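Side-chain contacts in putative ribose 5-phosphate isomerase (Leishmania infantum, PDB 6FXW), which is a type B ribose 5-phosphate isomerase that probably interconverts ribose 5-phosphate and ribulose 5-phosphate in the pentose phosphate pathway: residues Val8-Asp13 against Gln21-Met26; Lys35-Gly40 against Gly63-Gly68; Ala54-Ala59 against Ala108-Ile113. All coordinates share one frame; numbering follows the deposited sequence. Where two conformers were deposited one is given.

Contact 1: Val8-Asp13 against Gln21-Met26; sequences VALGCD and QEIMDM
Leu-10 reaches from strand 6-12 to Ile-23 and Met-24 of helix 20-29, a small example of how a strand and the helix that follows it close on each other in a beta-alpha-beta unit. The CB of Leu-10 leaves the backbone toward the helix, and CG lies anti to the backbone N (chi1 169°), which carries the fork outward from the strand. Its two methyls then divide the work. CD1 meets Ile-23 CG2 at 4.1 Å. CD2 touches the same Ile-23 CG2, also at 4.1 Å, so this methyl faces both branches of the fork, and the two side chains run at about a right angle to each other. CD2 further approaches Met-24 CG to 3.4 Å, closer than carbons normally sit; because Met-24 was modelled in two conformers, that tightness is doubtful. Tyr-38 of strand 33-38 and Ile-69 of strand 67-72 flank Leu-10, while Ile-127 of helix 120-131 packs on Ile-23. On the far flank of the helix, Gln-21 NE2 bonds Asp-25 OD1 at 3.0 Å. Between residues 8-13 and 21-26 the contact is therefore purely aliphatic, and polar pairing is left to the outer side of the helix.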
loop_
_atom_site.group_PDB
_atom_site.type_symbol
_atom_site.label_atom_id
_atom_site.label_comp_id
_atom_site.label_asym_id
_atom_site.label_seq_id
_atom_site.Cartn_x
_atom_site.Cartn_y
_atom_site.Cartn_z
ATOM N N VAL A 8 -4.166 -12.532 -23.044
ATOM C CA VAL A 8 -3.443 -12.446 -21.742
ATOM C C VAL A 8 -2.903 -13.826 -21.394
ATOM O O VAL A 8 -3.671 -14.827 -21.282
ATOM C CB VAL A 8 -4.376 -11.917 -20.654
ATOM C CG1 VAL A 8 -3.591 -11.934 -19.312
ATOM C CG2 VAL A 8 -4.948 -10.540 -21.011
ATOM N N ALA A 9 -1.622 -13.920 -21.115
ATOM C CA ALA A 9 -1.020 -15.080 -20.516
ATOM C C ALA A 9 -0.827 -14.836 -19.002
ATOM O O ALA A 9 -0.161 -13.879 -18.634
ATOM C CB ALA A 9 0.334 -15.370 -21.160
ATOM N N LEU A 10 -1.370 -15.732 -18.221
ATOM C CA LEU A 10 -1.328 -15.634 -16.751
ATOM C C LEU A 10 -0.429 -16.738 -16.254
ATOM O O LEU A 10 -0.739 -17.935 -16.470
ATOM C CB LEU A 10 -2.723 -15.800 -16.135
ATOM C CG LEU A 10 -2.759 -15.971 -14.628
ATOM C CD1 LEU A 10 -2.377 -14.665 -13.956
ATOM C CD2 LEU A 10 -4.146 -16.379 -14.100
ATOM N N GLY A 11 0.637 -16.414 -15.552
ATOM C CA GLY A 11 1.524 -17.418 -14.941
ATOM C C GLY A 11 1.655 -17.180 -13.460
ATOM O O GLY A 11 1.548 -16.041 -12.980
ATOM N N CYS A 12 1.921 -18.205 -12.721
ATOM C CA CYS A 12 2.120 -18.009 -11.315
ATOM C C CYS A 12 2.898 -19.186 -10.784
ATOM O O CYS A 12 3.142 -20.170 -11.484
ATOM C CB CYS A 12 0.782 -17.841 -10.569
ATOM S SG CYS A 12 -0.206 -19.375 -10.676
ATOM N N ASP A 13 3.352 -19.018 -9.534
ATOM C CA ASP A 13 3.931 -20.136 -8.780
ATOM C C ASP A 13 2.852 -20.690 -7.840
ATOM O O ASP A 13 1.667 -20.323 -7.941
ATOM C CB ASP A 13 5.263 -19.789 -8.136
ATOM C CG ASP A 13 5.159 -18.802 -6.955
ATOM O OD1 ASP A 13 4.039 -18.421 -6.582
ATOM O OD2 ASP A 13 6.200 -18.541 -6.358
ATOM N N GLN A 21 -7.794 -19.556 -10.237
ATOM C CA GLN A 21 -9.017 -19.484 -11.035
ATOM C C GLN A 21 -9.832 -18.206 -10.769
ATOM O O GLN A 21 -10.337 -17.639 -11.667
ATOM C CB GLN A 21 -9.895 -20.712 -10.719
ATOM C CG GLN A 21 -11.169 -20.728 -11.604
ATOM C CD GLN A 21 -10.877 -20.810 -13.100
ATOM O OE1 GLN A 21 -10.148 -21.713 -13.528
ATOM N NE2 GLN A 21 -11.378 -19.868 -13.891
ATOM N N GLU A 22 -9.797 -17.766 -9.515
ATOM C CA GLU A 22 -10.400 -16.434 -9.147
ATOM C C GLU A 22 -9.750 -15.287 -9.908
ATOM O O GLU A 22 -10.396 -14.399 -10.416
ATOM C CB GLU A 22 -10.359 -16.288 -7.643
ATOM C CG GLU A 22 -10.893 -14.963 -7.106
ATOM C CD GLU A 22 -10.942 -14.845 -5.576
ATOM O OE1 GLU A 22 -10.420 -15.685 -4.800
ATOM O OE2 GLU A 22 -11.507 -13.795 -5.168
ATOM N N ILE A 23 -8.436 -15.353 -10.039
ATOM C CA ILE A 23 -7.722 -14.325 -10.827
ATOM C C ILE A 23 -8.091 -14.397 -12.313
ATOM O O ILE A 23 -8.320 -13.393 -12.971
ATOM C CB ILE A 23 -6.182 -14.433 -10.577
ATOM C CG1 ILE A 23 -5.918 -14.194 -9.092
ATOM C CG2 ILE A 23 -5.459 -13.515 -11.511
ATOM C CD1 ILE A 23 -4.490 -14.493 -8.623
ATOM N N MET A 24 -8.152 -15.611 -12.866
ATOM C CA MET A 24 -8.526 -15.777 -14.286
ATOM C C MET A 24 -9.915 -15.236 -14.495
ATOM O O MET A 24 -10.153 -14.546 -15.457
ATOM C CB MET A 24 -8.546 -17.235 -14.706
ATOM C CG MET A 24 -7.178 -17.760 -14.931
ATOM S SD MET A 24 -7.252 -19.533 -15.183
ATOM C CE MET A 24 -8.093 -19.747 -16.749
ATOM N N ASP A 25 -10.785 -15.499 -13.518
ATOM C CA ASP A 25 -12.154 -14.951 -13.605
ATOM C C ASP A 25 -12.182 -13.453 -13.655
ATOM O O ASP A 25 -12.941 -12.826 -14.426
ATOM C CB ASP A 25 -13.024 -15.418 -12.436
ATOM C CG ASP A 25 -13.348 -16.884 -12.467
ATOM O OD1 ASP A 25 -13.170 -17.518 -13.497
ATOM O OD2 ASP A 25 -13.630 -17.444 -11.410
ATOM N N MET A 26 -11.353 -12.789 -12.853
ATOM C CA MET A 26 -11.199 -11.309 -12.961
ATOM C C MET A 26 -10.750 -10.782 -14.290
ATOM O O MET A 26 -11.194 -9.719 -14.769
ATOM C CB MET A 26 -10.231 -10.765 -11.895
ATOM C CG MET A 26 -10.635 -11.065 -10.520
ATOM S SD MET A 26 -9.301 -10.507 -9.368
ATOM C CE MET A 26 -10.391 -10.607 -8.117
#

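Contact 2: Lys35-Gly40 against Gly63-Gly68; sequences KVMYMG and GEADTG
Met-37 is the residue of strand 33-38 that bridges to the turn leading into strand 67-72, and its end does the touching. CG stands beside the backbone N and anti to the carbonyl carbon, and the bend at chi3 (-72°) swings the terminal methyl against the turn. There CE rests 3.8 Å from Ala-65 CB, methyl against methyl, and 3.5 Å from Glu-64 O. The sulfur lies a little further from the same carbonyl, with SD 3.9 Å from Glu-64 O. That oxygen is not left to the methionine: Arg-7 NE hydrogen-bonds to it, so the thioether end packs beside a carbonyl already engaged by a charged side chain.

This is the compact part, with Ala-65 buried. Beyond it the contact thins quickly. Glu-64 CB stays 5.1 Å from Met-37 SD, while Met-39, though its CB points toward residues 63-68, stops with its CE 5.9 Å from Ala-65 CB. Gly-63, at positive phi, closes helix 49-61 with a Schellman motif just before exposed Glu-64.

The two strands are not neighbours in the parallel sheet. Strand 6-12 runs between them, bonding through Val-8 and Leu-10 to 33-38 and through Ala-9 to 67-72, so Met-37 spans across the middle strand, on the face where Ala-9 also meets Ala-65. On this face Met-39 leans on Gln-55, Val-56 and Ala-59 of helix 49-61, whereas Val-36 and Tyr-38 turn to helix 20-29 on the other.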
loop_
_atom_site.group_PDB
_atom_site.type_symbol
_atom_site.label_atom_id
_atom_site.label_comp_id
_atom_site.label_asym_id
_atom_site.label_seq_id
_atom_site.Cartn_x
_atom_site.Cartn_y
_atom_site.Cartn_z
ATOM N N LYS A 35 -8.767 -13.414 -24.723
ATOM C CA LYS A 35 -8.418 -14.758 -24.354
ATOM C C LYS A 35 -7.553 -14.682 -23.100
ATOM O O LYS A 35 -6.788 -13.726 -22.986
ATOM C CB LYS A 35 -7.542 -15.361 -25.434
ATOM C CG LYS A 35 -6.983 -16.726 -25.152
ATOM C CD LYS A 35 -7.936 -17.779 -25.404
ATOM C CE LYS A 35 -7.183 -19.133 -25.379
ATOM N NZ LYS A 35 -8.200 -20.170 -25.734
ATOM N N VAL A 36 -7.697 -15.615 -22.177
ATOM C CA VAL A 36 -6.843 -15.750 -21.011
ATOM C C VAL A 36 -6.311 -17.155 -21.022
ATOM O O VAL A 36 -7.095 -18.135 -21.035
ATOM C CB VAL A 36 -7.543 -15.431 -19.681
ATOM C CG1 VAL A 36 -6.491 -15.287 -18.605
ATOM C CG2 VAL A 36 -8.390 -14.190 -19.826
ATOM N N MET A 37 -4.987 -17.313 -20.985
ATOM C CA MET A 37 -4.315 -18.609 -20.999
ATOM C C MET A 37 -3.564 -18.803 -19.694
ATOM O O MET A 37 -2.700 -17.975 -19.354
ATOM C CB MET A 37 -3.282 -18.651 -22.156
ATOM C CG MET A 37 -3.905 -18.672 -23.526
ATOM S SD MET A 37 -2.836 -18.005 -24.840
ATOM C CE MET A 37 -2.860 -16.278 -24.481
ATOM N N TYR A 38 -3.797 -19.887 -18.954
ATOM C CA TYR A 38 -3.146 -20.167 -17.708
ATOM C C TYR A 38 -1.928 -20.975 -17.857
ATOM O O TYR A 38 -2.034 -22.100 -18.450
ATOM C CB TYR A 38 -4.125 -20.859 -16.747
ATOM C CG TYR A 38 -3.508 -21.213 -15.435
ATOM C CD1 TYR A 38 -3.066 -20.230 -14.558
ATOM C CD2 TYR A 38 -3.307 -22.556 -15.024
ATOM C CE1 TYR A 38 -2.466 -20.508 -13.400
ATOM C CE2 TYR A 38 -2.740 -22.856 -13.839
ATOM C CZ TYR A 38 -2.322 -21.822 -12.939
ATOM O OH TYR A 38 -1.743 -22.167 -11.793
ATOM N N MET A 39 -0.795 -20.479 -17.447
ATOM C CA MET A 39 0.427 -21.187 -17.535
ATOM C C MET A 39 1.164 -21.321 -16.358
ATOM O O MET A 39 2.353 -21.406 -16.471
ATOM C CB MET A 39 1.392 -20.561 -18.597
ATOM C CG MET A 39 0.754 -19.635 -19.569
ATOM S SD MET A 39 1.958 -18.989 -20.694
ATOM C CE MET A 39 0.873 -19.056 -22.072
ATOM N N GLY A 40 0.511 -21.373 -15.227
ATOM C CA GLY A 40 1.068 -21.783 -13.966
ATOM C C GLY A 40 0.812 -23.200 -13.692
ATOM O O GLY A 40 0.343 -23.920 -14.601
ATOM N N GLY A 63 4.301 -14.205 -29.890
ATOM C CA GLY A 63 3.012 -13.705 -30.368
ATOM C C GLY A 63 1.838 -14.569 -30.063
ATOM O O GLY A 63 0.763 -14.405 -30.728
ATOM N N GLU A 64 1.929 -15.441 -29.073
ATOM C CA GLU A 64 0.809 -16.189 -28.619
ATOM C C GLU A 64 -0.043 -15.381 -27.622
ATOM O O GLU A 64 -1.209 -15.642 -27.458
ATOM C CB GLU A 64 1.164 -17.543 -27.980
ATOM C CG GLU A 64 1.802 -18.554 -28.898
ATOM C CD GLU A 64 0.888 -19.039 -30.044
ATOM O OE1 GLU A 64 1.470 -19.652 -31.039
ATOM O OE2 GLU A 64 -0.324 -18.764 -29.980
ATOM N N ALA A 65 0.552 -14.364 -26.978
ATOM C CA ALA A 65 -0.189 -13.474 -26.112
ATOM C C ALA A 65 0.346 -12.075 -26.365
ATOM O O ALA A 65 1.476 -11.946 -26.830
ATOM C CB ALA A 65 0.012 -13.833 -24.633
ATOM N N ASP A 66 -0.487 -11.053 -26.021
ATOM C CA ASP A 66 -0.139 -9.693 -26.145
ATOM C C ASP A 66 0.409 -9.138 -24.870
ATOM O O ASP A 66 1.193 -8.120 -24.891
ATOM C CB ASP A 66 -1.458 -8.882 -26.419
ATOM C CG ASP A 66 -2.047 -9.216 -27.750
ATOM O OD1 ASP A 66 -1.304 -9.244 -28.783
ATOM O OD2 ASP A 66 -3.207 -9.511 -27.735
ATOM N N THR A 67 -0.011 -9.708 -23.769
ATOM C CA THR A 67 0.282 -9.111 -22.441
ATOM C C THR A 67 0.334 -10.236 -21.457
ATOM O O THR A 67 -0.209 -11.345 -21.701
ATOM C CB THR A 67 -0.687 -7.951 -22.062
ATOM O OG1 THR A 67 -0.425 -7.486 -20.717
ATOM C CG2 THR A 67 -2.074 -8.378 -22.070
ATOM N N GLY A 68 1.017 -10.063 -20.338
ATOM C CA GLY A 68 1.123 -11.090 -19.379
ATOM C C GLY A 68 0.804 -10.617 -17.971
ATOM O O GLY A 68 0.918 -9.395 -17.689
#

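Contact 3: Ala54-Ala59 against Ala108-Ile113; sequences AQVCEA and AHILCI. With SO4 (sulfate ion), chain C.
Between residues 54-59 of helix 49-61 and residues 108-113, which lead into strand 110-114, the closest CA atoms are those of Cys-57 and Ile-110, 8.2 Å apart. The side chain of Ile-110 spans most of the gap from the strand side. Its CG1 is anti to the carbonyl carbon and the chain continues fully extended (chi2 -179°), which delivers CD1 to the helix as the single touching atom. CD1 comes against two successive residues there: Cys-57 SG at 3.7 Å and Val-56 CG1 at 4.1 Å. The valine puts CG1 forward by holding it anti to its backbone N, and its axis slants across that of the isoleucine. Leu-70 of strand 67-72 touches both Val-56 and Ile-110, and Phe-85 and Ala-82 pack on Cys-57, so the methyl enters an apolar, buried layer.

The chain has the Rossmann-like alpha/beta/alpha arrangement, a parallel sheet with helices on both faces, and this layer lies between the sheet and helix 49-61. Along strand 110-114 the side chains alternate accordingly, Ile-110 turning to helix 49-61 and Leu-111 to helix 120-131 on the reverse face.

His-109, directly before the strand, takes up a different role. Its NE2 donates to O2 of a sulfate ion at 2.8 Å, nearly straight at 169° and in the plane of the ring, while ND1 pairs with the backbone N of Arg-89, fixing the imidazole's rotation. Arg-89 NH1 also bonds the sulfate, which probably came from the crystallisation liquor.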
loop_
_atom_site.group_PDB
_atom_site.type_symbol
_atom_site.label_atom_id
_atom_site.label_comp_id
_atom_site.label_asym_id
_atom_site.label_seq_id
_atom_site.Cartn_x
_atom_site.Cartn_y
_atom_site.Cartn_z
ATOM N N ALA A 54 9.210 -17.461 -17.309
ATOM C CA ALA A 54 9.742 -17.726 -18.646
ATOM C C ALA A 54 8.635 -18.174 -19.591
ATOM O O ALA A 54 8.619 -17.746 -20.777
ATOM C CB ALA A 54 10.854 -18.758 -18.530
ATOM N N GLN A 55 7.733 -19.025 -19.159
ATOM C CA GLN A 55 6.595 -19.411 -19.979
ATOM C C GLN A 55 5.809 -18.263 -20.522
ATOM O O GLN A 55 5.478 -18.160 -21.718
ATOM C CB GLN A 55 5.638 -20.435 -19.325
ATOM C CG GLN A 55 6.190 -21.789 -19.050
ATOM C CD GLN A 55 5.124 -22.792 -18.662
ATOM O OE1 GLN A 55 5.240 -23.407 -17.589
ATOM N NE2 GLN A 55 4.067 -23.000 -19.515
ATOM N N VAL A 56 5.488 -17.315 -19.652
ATOM C CA VAL A 56 4.663 -16.164 -20.039
ATOM C C VAL A 56 5.484 -15.247 -20.996
ATOM O O VAL A 56 4.986 -14.719 -22.024
ATOM C CB VAL A 56 4.222 -15.372 -18.781
ATOM C CG1 VAL A 56 3.589 -14.076 -19.149
ATOM C CG2 VAL A 56 3.165 -16.174 -18.047
ATOM N N CYS A 57 6.760 -14.997 -20.671
ATOM C CA CYS A 57 7.642 -14.161 -21.508
ATOM C C CYS A 57 7.716 -14.737 -22.925
ATOM O O CYS A 57 7.607 -14.049 -23.911
ATOM C CB CYS A 57 9.056 -14.026 -20.923
ATOM S SG CYS A 57 9.025 -12.968 -19.452
ATOM N N GLU A 58 7.894 -16.084 -22.958
ATOM C CA GLU A 58 8.054 -16.701 -24.271
ATOM C C GLU A 58 6.738 -16.641 -25.009
ATOM O O GLU A 58 6.751 -16.397 -26.255
ATOM C CB GLU A 58 8.525 -18.148 -24.146
ATOM C CG GLU A 58 10.033 -18.239 -24.166
ATOM C CD GLU A 58 10.732 -17.731 -25.455
ATOM O OE1 GLU A 58 11.925 -17.326 -25.335
ATOM O OE2 GLU A 58 10.113 -17.739 -26.575
ATOM N N ALA A 59 5.580 -16.795 -24.372
ATOM C CA ALA A 59 4.272 -16.607 -25.053
ATOM C C ALA A 59 4.156 -15.266 -25.704
ATOM O O ALA A 59 3.640 -15.141 -26.817
ATOM C CB ALA A 59 3.115 -16.855 -24.109
ATOM N N ALA A 108 4.566 -1.281 -20.073
ATOM C CA ALA A 108 4.977 -2.617 -19.667
ATOM C C ALA A 108 4.170 -3.707 -20.363
ATOM O O ALA A 108 2.944 -3.550 -20.595
ATOM C CB ALA A 108 4.783 -2.838 -18.163
ATOM N N HIS A 109 4.840 -4.751 -20.747
ATOM C CA HIS A 109 4.188 -5.954 -21.278
ATOM C C HIS A 109 3.569 -6.832 -20.272
ATOM O O HIS A 109 2.593 -7.537 -20.574
ATOM C CB HIS A 109 5.195 -6.848 -22.040
ATOM C CG HIS A 109 5.974 -6.149 -23.095
ATOM N ND1 HIS A 109 7.179 -5.511 -22.798
ATOM C CD2 HIS A 109 5.749 -5.945 -24.439
ATOM C CE1 HIS A 109 7.655 -4.957 -23.921
ATOM N NE2 HIS A 109 6.811 -5.191 -24.936
ATOM N N ILE A 110 4.143 -6.848 -19.061
ATOM C CA ILE A 110 3.775 -7.836 -18.003
ATOM C C ILE A 110 3.505 -7.099 -16.717
ATOM O O ILE A 110 4.287 -6.211 -16.333
ATOM C CB ILE A 110 4.854 -8.918 -17.819
ATOM C CG1 ILE A 110 5.040 -9.754 -19.139
ATOM C CG2 ILE A 110 4.485 -9.840 -16.638
ATOM C CD1 ILE A 110 6.042 -10.832 -19.040
ATOM N N LEU A 111 2.403 -7.449 -16.110
ATOM C CA LEU A 111 1.999 -7.003 -14.793
ATOM C C LEU A 111 2.499 -8.071 -13.822
ATOM O O LEU A 111 2.114 -9.256 -13.952
ATOM C CB LEU A 111 0.524 -6.907 -14.743
ATOM C CG LEU A 111 -0.160 -6.822 -13.373
ATOM C CD1 LEU A 111 0.285 -5.525 -12.628
ATOM C CD2 LEU A 111 -1.660 -6.933 -13.558
ATOM N N CYS A 112 3.222 -7.681 -12.753
ATOM C CA CYS A 112 3.657 -8.587 -11.703
ATOM C C CYS A 112 2.972 -8.192 -10.393
ATOM O O CYS A 112 2.972 -7.035 -10.044
ATOM C CB CYS A 112 5.141 -8.519 -11.547
ATOM S SG CYS A 112 6.044 -9.049 -13.019
ATOM N N ILE A 113 2.316 -9.140 -9.784
ATOM C CA ILE A 113 1.566 -8.911 -8.539
ATOM C C ILE A 113 1.913 -9.975 -7.476
ATOM O O ILE A 113 2.310 -11.158 -7.795
ATOM C CB ILE A 113 0.074 -8.873 -8.754
ATOM C CG1 ILE A 113 -0.378 -10.124 -9.460
ATOM C CG2 ILE A 113 -0.261 -7.638 -9.566
ATOM C CD1 ILE A 113 -1.950 -10.170 -9.607
HETATM S S SO4 C . 7.910 -2.913 -27.496
HETATM O O1 SO4 C . 6.813 -2.092 -26.882
HETATM O O2 SO4 C . 7.450 -4.371 -27.523
HETATM O O3 SO4 C . 8.101 -2.402 -28.902
HETATM O O4 SO4 C . 9.252 -2.772 -26.862
#

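All three contacts belong to one parallel beta-sheet and the helices packed on it. Contact 1 closes before contacts 2 and 3 open; these two interleave, because helix 49-61 lies between the segments of contact 2 and residues 108-113 follow both. Centre to centre, contact 1 lies about 9 Å from contact 2 and about 12 Å from contact 3, while contact 3 lies about 8 Å from contact 2. Probable backbone hydrogen bonds join contacts 1 and 2 (Leu-10 O to Met-39 N) and contacts 2 and 3 (Gly-68 O to Leu-111 N). Contact 2 bridges over strand 6-12; contacts 1 and 3 pack helices 20-29 and 49-61 on opposite faces of the same sheet.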